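Local coordinates for CELL WALL surface anchor family protein (Streptococcus pneumoniae, PDB 2WW8) that serves as the pilus adhesin of the pneumococcus, probably recognising host cells through an integrin-like domain that carries a metal site, at residues K297-S302 with I492-R497; T402-P405 with N409-N412; G531-T536 with H584-E589; V537-N542 with T573-Q578. One frame throughout, in Å; residues are numbered along the deposited sequence.

Contact 1. Residues K297-S302 with I492-R497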
loop_
_atom_site.group_PDB
_atom_site.type_symbol
_atom_site.label_atom_id
_atom_site.label_comp_id
_atom_site.label_asym_id
_atom_site.label_seq_id
_atom_site.Cartn_x
_atom_site.Cartn_y
_atom_site.Cartn_z
ATOM N N LYS A 297 -57.215 34.770 21.992
ATOM C CA LYS A 297 -57.526 33.828 20.944
ATOM C C LYS A 297 -56.336 33.822 19.988
ATOM O O LYS A 297 -55.788 34.846 19.553
ATOM C CB LYS A 297 -58.869 34.254 20.391
ATOM C CG LYS A 297 -59.247 33.891 19.016
ATOM C CD LYS A 297 -59.730 32.520 18.910
ATOM C CE LYS A 297 -60.762 32.436 17.793
ATOM N NZ LYS A 297 -61.135 30.960 17.871
ATOM N N ARG A 298 -55.870 32.608 19.736
ATOM C CA ARG A 298 -54.579 32.414 19.076
ATOM C C ARG A 298 -54.700 32.570 17.555
ATOM O O ARG A 298 -55.737 32.241 16.964
ATOM C CB ARG A 298 -54.069 31.013 19.454
ATOM C CG ARG A 298 -53.744 30.921 20.948
ATOM C CD ARG A 298 -52.316 31.369 21.129
ATOM N NE ARG A 298 -51.550 30.204 20.690
ATOM C CZ ARG A 298 -50.796 30.115 19.597
ATOM N NH1 ARG A 298 -50.632 31.153 18.746
ATOM N NH2 ARG A 298 -50.201 28.939 19.385
ATOM N N LEU A 299 -53.637 33.038 16.912
ATOM C CA LEU A 299 -53.656 33.146 15.447
ATOM C C LEU A 299 -52.228 33.206 14.932
ATOM O O LEU A 299 -51.366 33.718 15.626
ATOM C CB LEU A 299 -54.430 34.353 14.929
ATOM C CG LEU A 299 -53.823 35.752 14.968
ATOM C CD1 LEU A 299 -54.330 36.634 13.851
ATOM C CD2 LEU A 299 -54.216 36.373 16.324
ATOM N N ASN A 300 -51.979 32.635 13.761
ATOM C CA ASN A 300 -50.640 32.690 13.210
ATOM C C ASN A 300 -50.672 33.857 12.213
ATOM O O ASN A 300 -51.395 33.789 11.208
ATOM C CB ASN A 300 -50.273 31.355 12.511
ATOM C CG ASN A 300 -48.820 31.280 12.139
ATOM O OD1 ASN A 300 -48.185 32.337 11.958
ATOM N ND2 ASN A 300 -48.286 30.041 12.011
ATOM N N ASP A 301 -49.910 34.917 12.495
ATOM C CA ASP A 301 -49.829 36.055 11.591
ATOM C C ASP A 301 -48.823 35.884 10.449
ATOM O O ASP A 301 -48.593 36.834 9.702
ATOM C CB ASP A 301 -49.435 37.314 12.373
ATOM C CG ASP A 301 -48.148 37.127 13.175
ATOM O OD1 ASP A 301 -47.774 36.023 13.689
ATOM O OD2 ASP A 301 -47.515 38.170 13.367
ATOM N N SER A 302 -48.236 34.707 10.267
ATOM C CA SER A 302 -47.241 34.533 9.201
ATOM C C SER A 302 -47.882 34.523 7.829
ATOM O O SER A 302 -48.933 33.922 7.615
ATOM C CB SER A 302 -46.449 33.271 9.445
ATOM O OG SER A 302 -45.779 32.865 8.251
ATOM N N ILE A 492 -57.244 43.297 13.632
ATOM C CA ILE A 492 -57.223 42.590 14.885
ATOM C C ILE A 492 -55.943 43.063 15.593
ATOM O O ILE A 492 -54.834 42.835 15.075
ATOM C CB ILE A 492 -57.169 41.030 14.686
ATOM C CG1 ILE A 492 -58.448 40.541 13.964
ATOM C CG2 ILE A 492 -56.955 40.366 16.086
ATOM C CD1 ILE A 492 -58.372 39.042 13.477
ATOM N N TRP A 493 -56.116 43.739 16.728
ATOM C CA TRP A 493 -54.911 44.136 17.465
ATOM C C TRP A 493 -54.156 42.917 17.935
ATOM O O TRP A 493 -54.775 41.988 18.480
ATOM C CB TRP A 493 -55.289 44.926 18.718
ATOM C CG TRP A 493 -55.837 46.308 18.466
ATOM C CD1 TRP A 493 -57.081 46.778 18.841
ATOM C CD2 TRP A 493 -55.170 47.403 17.818
ATOM N NE1 TRP A 493 -57.208 48.086 18.460
ATOM C CE2 TRP A 493 -56.063 48.492 17.819
ATOM C CE3 TRP A 493 -53.918 47.557 17.223
ATOM C CZ2 TRP A 493 -55.732 49.746 17.269
ATOM C CZ3 TRP A 493 -53.573 48.814 16.674
ATOM C CH2 TRP A 493 -54.493 49.898 16.700
ATOM N N LEU A 494 -52.831 42.913 17.757
ATOM C CA LEU A 494 -52.005 41.791 18.158
ATOM C C LEU A 494 -51.260 41.918 19.493
ATOM O O LEU A 494 -50.692 42.986 19.794
ATOM C CB LEU A 494 -50.953 41.467 17.087
ATOM C CG LEU A 494 -51.468 41.241 15.662
ATOM C CD1 LEU A 494 -50.318 41.144 14.673
ATOM C CD2 LEU A 494 -52.463 40.031 15.580
ATOM N N ASN A 495 -51.199 40.797 20.205
ATOM C CA ASN A 495 -50.468 40.719 21.467
ATOM C C ASN A 495 -49.590 39.483 21.342
ATOM O O ASN A 495 -49.931 38.536 20.610
ATOM C CB ASN A 495 -51.379 40.482 22.691
ATOM C CG ASN A 495 -52.059 41.721 23.217
ATOM O OD1 ASN A 495 -51.878 42.847 22.759
ATOM N ND2 ASN A 495 -52.868 41.503 24.247
ATOM N N TRP A 496 -48.445 39.469 22.040
ATOM C CA TRP A 496 -47.696 38.180 22.142
ATOM C C TRP A 496 -48.547 37.134 22.944
ATOM O O TRP A 496 -49.258 37.515 23.900
ATOM C CB TRP A 496 -46.390 38.424 22.947
ATOM C CG TRP A 496 -45.547 39.430 22.307
ATOM C CD1 TRP A 496 -45.315 40.701 22.740
ATOM C CD2 TRP A 496 -44.817 39.283 21.070
ATOM N NE1 TRP A 496 -44.522 41.361 21.851
ATOM C CE2 TRP A 496 -44.182 40.512 20.829
ATOM C CE3 TRP A 496 -44.649 38.231 20.155
ATOM C CZ2 TRP A 496 -43.376 40.746 19.705
ATOM C CZ3 TRP A 496 -43.849 38.453 19.036
ATOM C CH2 TRP A 496 -43.222 39.706 18.828
ATOM N N ARG A 497 -48.527 35.858 22.567
ATOM C CA ARG A 497 -49.253 34.829 23.327
ATOM C C ARG A 497 -48.649 34.602 24.726
ATOM O O ARG A 497 -47.450 34.903 24.945
ATOM C CB ARG A 497 -49.395 33.535 22.480
ATOM C CG ARG A 497 -48.196 32.631 22.473
ATOM C CD ARG A 497 -48.479 31.395 21.591
ATOM N NE ARG A 497 -47.502 30.321 21.765
ATOM C CZ ARG A 497 -46.397 30.197 21.043
ATOM N NH1 ARG A 497 -46.117 31.104 20.110
ATOM N NH2 ARG A 497 -45.538 29.198 21.288
#

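Contact 2. Residues T402-P405 with N409-N412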
loop_
_atom_site.group_PDB
_atom_site.type_symbol
_atom_site.label_atom_id
_atom_site.label_comp_id
_atom_site.label_asym_id
_atom_site.label_seq_id
_atom_site.Cartn_x
_atom_site.Cartn_y
_atom_site.Cartn_z
ATOM N N THR A 402 -55.010 30.716 46.014
ATOM C CA THR A 402 -55.304 31.994 46.669
ATOM C C THR A 402 -54.461 32.394 47.888
ATOM O O THR A 402 -54.030 33.553 47.978
ATOM C CB THR A 402 -56.809 32.181 46.906
ATOM O OG1 THR A 402 -57.306 30.949 47.444
ATOM C CG2 THR A 402 -57.520 32.517 45.578
ATOM N N PHE A 403 -54.221 31.464 48.808
ATOM C CA PHE A 403 -53.384 31.719 49.969
ATOM C C PHE A 403 -51.919 31.306 49.734
ATOM O O PHE A 403 -51.202 31.010 50.693
ATOM C CB PHE A 403 -53.923 30.923 51.174
ATOM C CG PHE A 403 -55.253 31.394 51.747
ATOM C CD1 PHE A 403 -56.126 32.219 51.029
ATOM C CD2 PHE A 403 -55.631 30.964 53.031
ATOM C CE1 PHE A 403 -57.364 32.644 51.586
ATOM C CE2 PHE A 403 -56.852 31.365 53.618
ATOM C CZ PHE A 403 -57.729 32.205 52.886
ATOM N N ALA A 404 -51.456 31.243 48.483
ATOM C CA ALA A 404 -50.059 30.846 48.251
ATOM C C ALA A 404 -49.117 31.981 48.647
ATOM O O ALA A 404 -49.530 33.136 48.529
ATOM C CB ALA A 404 -49.833 30.493 46.789
ATOM N N PRO A 405 -47.865 31.668 49.063
ATOM C CA PRO A 405 -46.939 32.752 49.404
ATOM C C PRO A 405 -46.606 33.651 48.229
ATOM O O PRO A 405 -46.885 33.308 47.093
ATOM C CB PRO A 405 -45.655 32.043 49.864
ATOM C CG PRO A 405 -45.919 30.600 49.892
ATOM C CD PRO A 405 -47.255 30.335 49.222
ATOM N N ASN A 409 -41.067 34.843 47.820
ATOM C CA ASN A 409 -41.004 33.811 48.874
ATOM C C ASN A 409 -40.947 32.406 48.251
ATOM O O ASN A 409 -40.134 31.559 48.650
ATOM C CB ASN A 409 -42.124 33.956 49.911
ATOM C CG ASN A 409 -41.869 35.112 50.910
ATOM O OD1 ASN A 409 -40.736 35.516 51.143
ATOM N ND2 ASN A 409 -42.932 35.630 51.493
ATOM N N GLN A 410 -41.755 32.200 47.213
ATOM C CA GLN A 410 -41.790 30.900 46.580
ATOM C C GLN A 410 -40.443 30.629 45.955
ATOM O O GLN A 410 -39.907 29.513 46.060
ATOM C CB GLN A 410 -42.886 30.803 45.532
ATOM C CG GLN A 410 -44.269 30.753 46.152
ATOM C CD GLN A 410 -45.308 30.443 45.086
ATOM O OE1 GLN A 410 -45.061 29.628 44.200
ATOM N NE2 GLN A 410 -46.470 31.052 45.172
ATOM N N LEU A 411 -39.910 31.640 45.278
ATOM C CA LEU A 411 -38.682 31.414 44.592
ATOM C C LEU A 411 -37.554 31.246 45.602
ATOM O O LEU A 411 -36.636 30.471 45.381
ATOM C CB LEU A 411 -38.393 32.585 43.655
ATOM C CG LEU A 411 -37.220 32.567 42.702
ATOM C CD1 LEU A 411 -37.338 31.364 41.711
ATOM C CD2 LEU A 411 -37.192 33.910 41.924
ATOM N N ASN A 412 -37.576 31.986 46.697
ATOM C CA ASN A 412 -36.503 31.863 47.647
ATOM C C ASN A 412 -36.523 30.448 48.242
ATOM O O ASN A 412 -35.439 29.943 48.559
ATOM C CB ASN A 412 -36.704 32.804 48.825
ATOM C CG ASN A 412 -36.418 34.248 48.525
ATOM O OD1 ASN A 412 -35.856 34.598 47.486
ATOM N ND2 ASN A 412 -36.824 35.105 49.474
#

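Contact 3. Residues G531-T536 with H584-E589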
loop_
_atom_site.group_PDB
_atom_site.type_symbol
_atom_site.label_atom_id
_atom_site.label_comp_id
_atom_site.label_asym_id
_atom_site.label_seq_id
_atom_site.Cartn_x
_atom_site.Cartn_y
_atom_site.Cartn_z
ATOM N N GLY A 531 -19.972 17.834 39.195
ATOM C CA GLY A 531 -18.511 17.668 39.139
ATOM C C GLY A 531 -18.107 17.371 37.693
ATOM O O GLY A 531 -16.972 16.985 37.463
ATOM N N TYR A 532 -19.011 17.521 36.733
ATOM C CA TYR A 532 -18.704 17.369 35.311
ATOM C C TYR A 532 -17.712 18.419 34.841
ATOM O O TYR A 532 -17.718 19.547 35.358
ATOM C CB TYR A 532 -19.923 17.449 34.440
ATOM C CG TYR A 532 -21.109 16.554 34.707
ATOM C CD1 TYR A 532 -20.965 15.280 35.264
ATOM C CD2 TYR A 532 -22.404 17.022 34.422
ATOM C CE1 TYR A 532 -22.099 14.453 35.512
ATOM C CE2 TYR A 532 -23.502 16.249 34.662
ATOM C CZ TYR A 532 -23.344 14.953 35.161
ATOM O OH TYR A 532 -24.457 14.163 35.391
ATOM N N ASP A 533 -16.854 18.061 33.889
ATOM C CA ASP A 533 -16.221 19.104 33.065
ATOM C C ASP A 533 -17.240 19.509 31.979
ATOM O O ASP A 533 -17.675 18.728 31.143
ATOM C CB ASP A 533 -14.916 18.630 32.411
ATOM C CG ASP A 533 -13.873 18.257 33.442
ATOM O OD1 ASP A 533 -13.207 19.196 33.921
ATOM O OD2 ASP A 533 -13.722 17.049 33.778
ATOM N N VAL A 534 -17.559 20.790 31.899
ATOM C CA VAL A 534 -18.524 21.272 30.888
ATOM C C VAL A 534 -17.812 22.417 30.167
ATOM O O VAL A 534 -17.511 23.448 30.811
ATOM C CB VAL A 534 -19.803 21.824 31.559
ATOM C CG1 VAL A 534 -20.811 22.225 30.473
ATOM C CG2 VAL A 534 -20.414 20.737 32.484
ATOM N N PHE A 535 -17.611 22.213 28.870
ATOM C CA PHE A 535 -16.961 23.156 27.939
ATOM C C PHE A 535 -18.000 23.665 26.921
ATOM O O PHE A 535 -18.780 22.868 26.414
ATOM C CB PHE A 535 -15.909 22.388 27.137
ATOM C CG PHE A 535 -14.824 21.807 27.986
ATOM C CD1 PHE A 535 -13.916 22.643 28.632
ATOM C CD2 PHE A 535 -14.707 20.421 28.137
ATOM C CE1 PHE A 535 -12.858 22.132 29.431
ATOM C CE2 PHE A 535 -13.623 19.892 28.948
ATOM C CZ PHE A 535 -12.737 20.749 29.620
ATOM N N THR A 536 -18.021 24.961 26.648
ATOM C CA THR A 536 -18.972 25.576 25.747
ATOM C C THR A 536 -18.157 26.337 24.701
ATOM O O THR A 536 -17.307 27.221 24.995
ATOM C CB THR A 536 -19.911 26.535 26.512
ATOM O OG1 THR A 536 -20.498 25.791 27.601
ATOM C CG2 THR A 536 -21.076 27.044 25.615
ATOM N N HIS A 584 -7.424 19.293 25.308
ATOM C CA HIS A 584 -6.094 19.279 25.846
ATOM C C HIS A 584 -6.056 19.844 27.280
ATOM O O HIS A 584 -5.008 19.826 27.890
ATOM C CB HIS A 584 -5.071 19.976 24.927
ATOM C CG HIS A 584 -4.690 19.182 23.719
ATOM N ND1 HIS A 584 -5.501 19.065 22.611
ATOM C CD2 HIS A 584 -3.571 18.473 23.431
ATOM C CE1 HIS A 584 -4.912 18.313 21.696
ATOM N NE2 HIS A 584 -3.744 17.937 22.178
ATOM N N THR A 585 -7.148 20.308 27.876
ATOM C CA THR A 585 -6.970 20.655 29.281
ATOM C C THR A 585 -7.192 19.393 30.125
ATOM O O THR A 585 -6.945 19.410 31.316
ATOM C CB THR A 585 -7.924 21.778 29.765
ATOM O OG1 THR A 585 -9.271 21.279 29.742
ATOM C CG2 THR A 585 -7.798 23.050 28.915
ATOM N N ILE A 586 -7.712 18.320 29.541
ATOM C CA ILE A 586 -7.993 17.125 30.322
ATOM C C ILE A 586 -7.175 15.931 29.848
ATOM O O ILE A 586 -7.150 14.915 30.546
ATOM C CB ILE A 586 -9.502 16.784 30.395
ATOM C CG1 ILE A 586 -10.096 16.526 29.023
ATOM C CG2 ILE A 586 -10.200 17.957 31.105
ATOM C CD1 ILE A 586 -11.594 16.367 29.060
ATOM N N VAL A 587 -6.493 16.057 28.710
ATOM C CA VAL A 587 -5.567 14.988 28.303
ATOM C C VAL A 587 -4.199 15.626 28.001
ATOM O O VAL A 587 -4.154 16.812 27.569
ATOM C CB VAL A 587 -6.121 14.170 27.085
ATOM C CG1 VAL A 587 -7.467 13.516 27.410
ATOM C CG2 VAL A 587 -6.306 15.053 25.824
ATOM N N THR A 588 -3.119 14.868 28.114
ATOM C CA THR A 588 -1.868 15.258 27.420
ATOM C C THR A 588 -1.636 14.417 26.152
ATOM O O THR A 588 -1.956 13.246 26.083
ATOM C CB THR A 588 -0.607 15.096 28.315
ATOM O OG1 THR A 588 -0.180 13.730 28.281
ATOM C CG2 THR A 588 -0.861 15.484 29.778
ATOM N N GLU A 589 -1.067 14.996 25.115
ATOM C CA GLU A 589 -0.963 14.280 23.884
ATOM C C GLU A 589 0.496 13.769 23.780
ATOM O O GLU A 589 1.427 14.502 24.153
ATOM C CB GLU A 589 -1.358 15.272 22.806
ATOM C CG GLU A 589 -0.778 14.984 21.510
ATOM C CD GLU A 589 -1.087 16.007 20.422
ATOM O OE1 GLU A 589 -2.095 16.754 20.479
ATOM O OE2 GLU A 589 -0.277 16.029 19.469
#

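Contact 4. Residues V537-N542 with T573-Q578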
loop_
_atom_site.group_PDB
_atom_site.type_symbol
_atom_site.label_atom_id
_atom_site.label_comp_id
_atom_site.label_asym_id
_atom_site.label_seq_id
_atom_site.Cartn_x
_atom_site.Cartn_y
_atom_site.Cartn_z
ATOM N N VAL A 537 -18.382 25.951 23.457
ATOM C CA VAL A 537 -17.802 26.681 22.313
ATOM C C VAL A 537 -18.983 27.385 21.637
ATOM O O VAL A 537 -19.868 26.692 21.086
ATOM C CB VAL A 537 -17.061 25.709 21.364
ATOM C CG1 VAL A 537 -16.568 26.371 20.078
ATOM C CG2 VAL A 537 -15.811 25.113 22.076
ATOM N N GLY A 538 -19.037 28.711 21.775
ATOM C CA GLY A 538 -20.018 29.550 21.073
ATOM C C GLY A 538 -19.550 29.929 19.669
ATOM O O GLY A 538 -18.345 30.085 19.375
ATOM N N ILE A 539 -20.522 30.025 18.761
ATOM C CA ILE A 539 -20.222 30.414 17.384
ATOM C C ILE A 539 -20.877 31.785 17.124
ATOM O O ILE A 539 -22.078 31.865 16.857
ATOM C CB ILE A 539 -20.727 29.396 16.375
ATOM C CG1 ILE A 539 -20.021 28.047 16.580
ATOM C CG2 ILE A 539 -20.387 29.890 14.960
ATOM C CD1 ILE A 539 -20.921 26.918 16.090
ATOM N N GLY A 540 -20.075 32.852 17.119
ATOM C CA GLY A 540 -20.586 34.160 16.730
ATOM C C GLY A 540 -21.641 34.641 17.712
ATOM O O GLY A 540 -22.528 35.412 17.324
ATOM N N ILE A 541 -21.569 34.259 18.985
ATOM C CA ILE A 541 -22.633 34.637 19.926
ATOM C C ILE A 541 -22.626 36.118 20.251
ATOM O O ILE A 541 -21.558 36.630 20.639
ATOM C CB ILE A 541 -22.521 33.895 21.284
ATOM C CG1 ILE A 541 -22.374 32.421 20.955
ATOM C CG2 ILE A 541 -23.735 34.193 22.255
ATOM C CD1 ILE A 541 -23.540 31.582 20.988
ATOM N N ASN A 542 -23.761 36.804 20.069
ATOM C CA ASN A 542 -23.782 38.244 20.347
ATOM C C ASN A 542 -25.075 38.629 21.073
ATOM O O ASN A 542 -25.338 39.791 21.351
ATOM C CB ASN A 542 -23.613 39.069 19.051
ATOM C CG ASN A 542 -24.704 38.755 18.002
ATOM O OD1 ASN A 542 -25.710 38.091 18.279
ATOM N ND2 ASN A 542 -24.480 39.222 16.763
ATOM N N THR A 573 -13.845 28.553 10.929
ATOM C CA THR A 573 -12.808 27.575 10.609
ATOM C C THR A 573 -12.011 27.193 11.894
ATOM O O THR A 573 -11.189 26.271 11.834
ATOM C CB THR A 573 -11.782 28.037 9.521
ATOM O OG1 THR A 573 -10.999 29.143 9.993
ATOM C CG2 THR A 573 -12.394 28.399 8.131
ATOM N N LYS A 574 -12.258 27.842 13.041
ATOM C CA LYS A 574 -11.492 27.605 14.287
ATOM C C LYS A 574 -12.293 26.913 15.398
ATOM O O LYS A 574 -11.851 26.848 16.542
ATOM C CB LYS A 574 -10.956 28.897 14.918
ATOM C CG LYS A 574 -10.199 29.889 14.033
ATOM C CD LYS A 574 -8.967 29.310 13.500
ATOM C CE LYS A 574 -8.114 30.368 12.786
ATOM N NZ LYS A 574 -6.714 30.046 13.140
ATOM N N ILE A 575 -13.501 26.460 15.087
ATOM C CA ILE A 575 -14.231 25.632 16.023
ATOM C C ILE A 575 -13.458 24.377 16.463
ATOM O O ILE A 575 -13.286 24.126 17.652
ATOM C CB ILE A 575 -15.600 25.263 15.450
ATOM C CG1 ILE A 575 -16.410 26.537 15.138
ATOM C CG2 ILE A 575 -16.365 24.265 16.406
ATOM C CD1 ILE A 575 -17.524 26.223 14.142
ATOM N N LEU A 576 -12.905 23.603 15.538
ATOM C CA LEU A 576 -12.133 22.436 15.939
ATOM C C LEU A 576 -10.946 22.823 16.842
ATOM O O LEU A 576 -10.711 22.197 17.899
ATOM C CB LEU A 576 -11.678 21.616 14.720
ATOM C CG LEU A 576 -10.897 20.346 15.086
ATOM C CD1 LEU A 576 -11.680 19.468 16.161
ATOM C CD2 LEU A 576 -10.474 19.580 13.830
ATOM N N GLU A 577 -10.236 23.878 16.448
ATOM C CA GLU A 577 -9.088 24.292 17.217
ATOM C C GLU A 577 -9.529 24.536 18.660
ATOM O O GLU A 577 -8.818 24.183 19.595
ATOM C CB GLU A 577 -8.486 25.547 16.590
ATOM C CG GLU A 577 -7.439 26.285 17.425
ATOM C CD GLU A 577 -7.162 27.622 16.698
ATOM O OE1 GLU A 577 -6.376 27.605 15.718
ATOM O OE2 GLU A 577 -7.799 28.664 17.031
ATOM N N GLN A 578 -10.702 25.133 18.850
ATOM C CA GLN A 578 -11.106 25.443 20.231
ATOM C C GLN A 578 -11.568 24.233 21.047
ATOM O O GLN A 578 -11.217 24.105 22.230
ATOM C CB GLN A 578 -12.111 26.580 20.216
ATOM C CG GLN A 578 -12.439 27.120 21.561
ATOM C CD GLN A 578 -11.222 27.568 22.370
ATOM O OE1 GLN A 578 -11.093 27.141 23.528
ATOM N NE2 GLN A 578 -10.314 28.333 21.781
#

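Contact 1. Residues K297-S302 with I492-R497
Arg298 NH1 is gripped by two backbone carbonyls, Lys289 O and Val291 O, while NH2 forms a salt bridge with Glu288; these bonds fix the guanidinium plane against which Arg497 packs. The acceptors come from strand 284-292, which pairs antiparallel with strands 298-299 and 489-496, so the contact belongs to a separate antiparallel sheet rather than to the parallel sheet of the integrin-like domain. Arg497 CD lies over the centre of one face of the Arg298 guanidinium, with CD 3.3 Å from Arg298 CZ. The Arg298 chain folds at chi2 (-88°) and chi3 (-78°), which brings its flat group over the CD methylene of Arg497, whereas Arg497 runs extended from CG to NE. The two guanidinium planes are 25° apart, and Arg298 NH2 stands 3.9 Å from Arg497 NE. This closeness of like charges is probably tempered by separate carboxylates, since Arg497 NH1 is bridged to Asp444 and also bonded to Gly290 O. Further along the segments, at Leu299 and Leu494, the contact turns apolar: the two side chains meet nearly at right angles, CD2 to CD2 at 4.1 Å. Asp301 closes the far end, its OD2 4.3 Å from Leu494 CD1. Asp301 itself sits in the middle of an Asx turn, in which Ser302 N donates to Asn300 OD1 at 2.9 Å.

Contact 2. Residues T402-P405 with N409-N412
Gln410 reaches back from its helix to the preceding loop, where its NE2 donates to Pro405 O at 3.0 Å. The bond is nearly straight, with an angle of 168° at the hydrogen, and the oxygen lies close to the plane of the donating amide. Seen from the acceptor the approach is less regular: the donor is tilted 31° from the carbonyl plane of Pro405. Around this polar link the carbon atoms close up. The proline ring and the glutamine chain pass at about a right angle, bringing Pro405 CG within 4.1 Å of Gln410 CG. From the residue before the glutamine, Asn409 CB meets the ring, 4.0 Å from Pro405 CB. Ala404 completes the first shell, its methyl CB resting 3.8 Å from Gln410 NE2. The glutamine owes its reach to a chain that stays extended beyond CG (chi2 -171°), so that the amide is carried from the helix surface to the loop.

The second shell fixes the rotation of that amide. Gln410 OE1 accepts from Asn399 N, which leaves NE2 directed at the carbonyl of Pro405, and both ends of the buried amide are thereby engaged by backbone groups. Asn409 N in turn bonds to Ser406 OG, the side chain of the residue just before helix 407-416. Together these features describe a loop-to-helix junction, in which a first-turn glutamine ties the incoming loop to the N-terminal end of helix 407-416.

Contact 3. Residues G531-T536 with H584-E589
Phe535 supplies most of the apolar contact, its ring reaching from strand 533-539 toward the turn that precedes strand 587-591. The contact thus packs a strand of the parallel sheet of the integrin-type (von Willebrand A-like) domain against the link from helix 575-583 to strand 587-591, which pairs with strand 203-218. Ile586 comes to the edge of the ring, near its plane: CG2 is 4.1 Å from Phe535 CZ, and the delta methyl CD1 is equally far from Phe535 CE2. Two branches of one isoleucine each meet one of two adjacent ring carbons, placed there by chi1 (61°) together with an extended chi2 (-173°). The aromatic neighbourhood is completed by Tyr582, which stacks on Phe535, and by Phe383, from the adjoining strand of the parallel sheet.

Within segment 584-589 the main polar bond joins His584 NE2 to Glu589 OE1 at 2.6 Å, the oxygen lying almost in the imidazole plane; His584 ND1 is bonded to Asn580 O, and the ring is held at both nitrogens.

Other polar atoms touch the apolar patch without bonding to it. Thr585 OG1 stands 3.5 Å from Phe535 CZ in an oblique position, and its own hydrogen bond goes to Tyr582 O. Asp533 OD1 comes to the same methyl as the ring, 4.3 Å from Ile586 CG2, while its OD2 accepts from Gln379 NE2. With an aromatic edge set against aliphatic methyls, and both polar side chains bonded to outside partners, the two segments are held by van der Waals packing and not by a polar bond between them.

Contact 4. Residues V537-N542 with T573-Q578
Ile575, at the start of helix 575-583, packs against Val537 and Ile539 of strand 533-539, joining a helix to a face of the parallel sheet in the open alpha/beta fold of an integrin-type (von Willebrand A-like) domain. Its side chain can be followed outward from CB, where the two branches diverge. CG2, anti to the backbone N, turns to the valine and lies 4.2 Å from Val537 CG1. The other branch leaves beside the backbone N (chi1 -59°) and heads for the isoleucine: CG1 is 4.2 Å from Ile539 CG1. At the tip CD1 makes two contacts, 3.9 Å to Ile539 CG1 and 4.0 Å to Ile539 CD1. The two isoleucines cross at about a right angle, so that Ile575 CD1 meets both the CG1 flank and the CD1 end of Ile539. Both residues are buried, and the evidence for a purely apolar interface is that every approach between them is carbon to carbon.

Neighbours extend this core. Val569 of the adjacent strand 566-569 touches both Val537 and Ile575, Ala254 of helix 247-263 covers Ile575, and Ile539 rests on Asp387, a magnesium ligand.

One helical turn on, Gln578 adds its aliphatic part, with CG 4.0 Å from Val537 CG2. Lys574 holds the N-cap position and is also linked to the helix through its side chain, as Lys574 NZ forms a long salt bridge with Glu577 OE1. The first turn is closed by Gln578 N, which donates to Lys574 O at 3.1 Å.

Contacts 3 and 4 share strand 533-539 and lie 16 Å apart, centre to centre; contact 4 is nested within the chain loop that contact 3 closes. They address opposite ends of this strand. In contact 4 the side chain of Ile539 is about 8 Å from the magnesium ion bound by Ser234, Ser236 and Asp387, while Tyr532, in segment 531-536 of contact 3, bonds to the calcium ligand Asp367. Contacts 1 and 2 are peripheral to this sheet: contact 2 falls inside the chain loop closed by contact 1, yet their nearest atoms are about 20 Å apart. The nearest atoms of contacts 1 and 4 are about 18 Å apart.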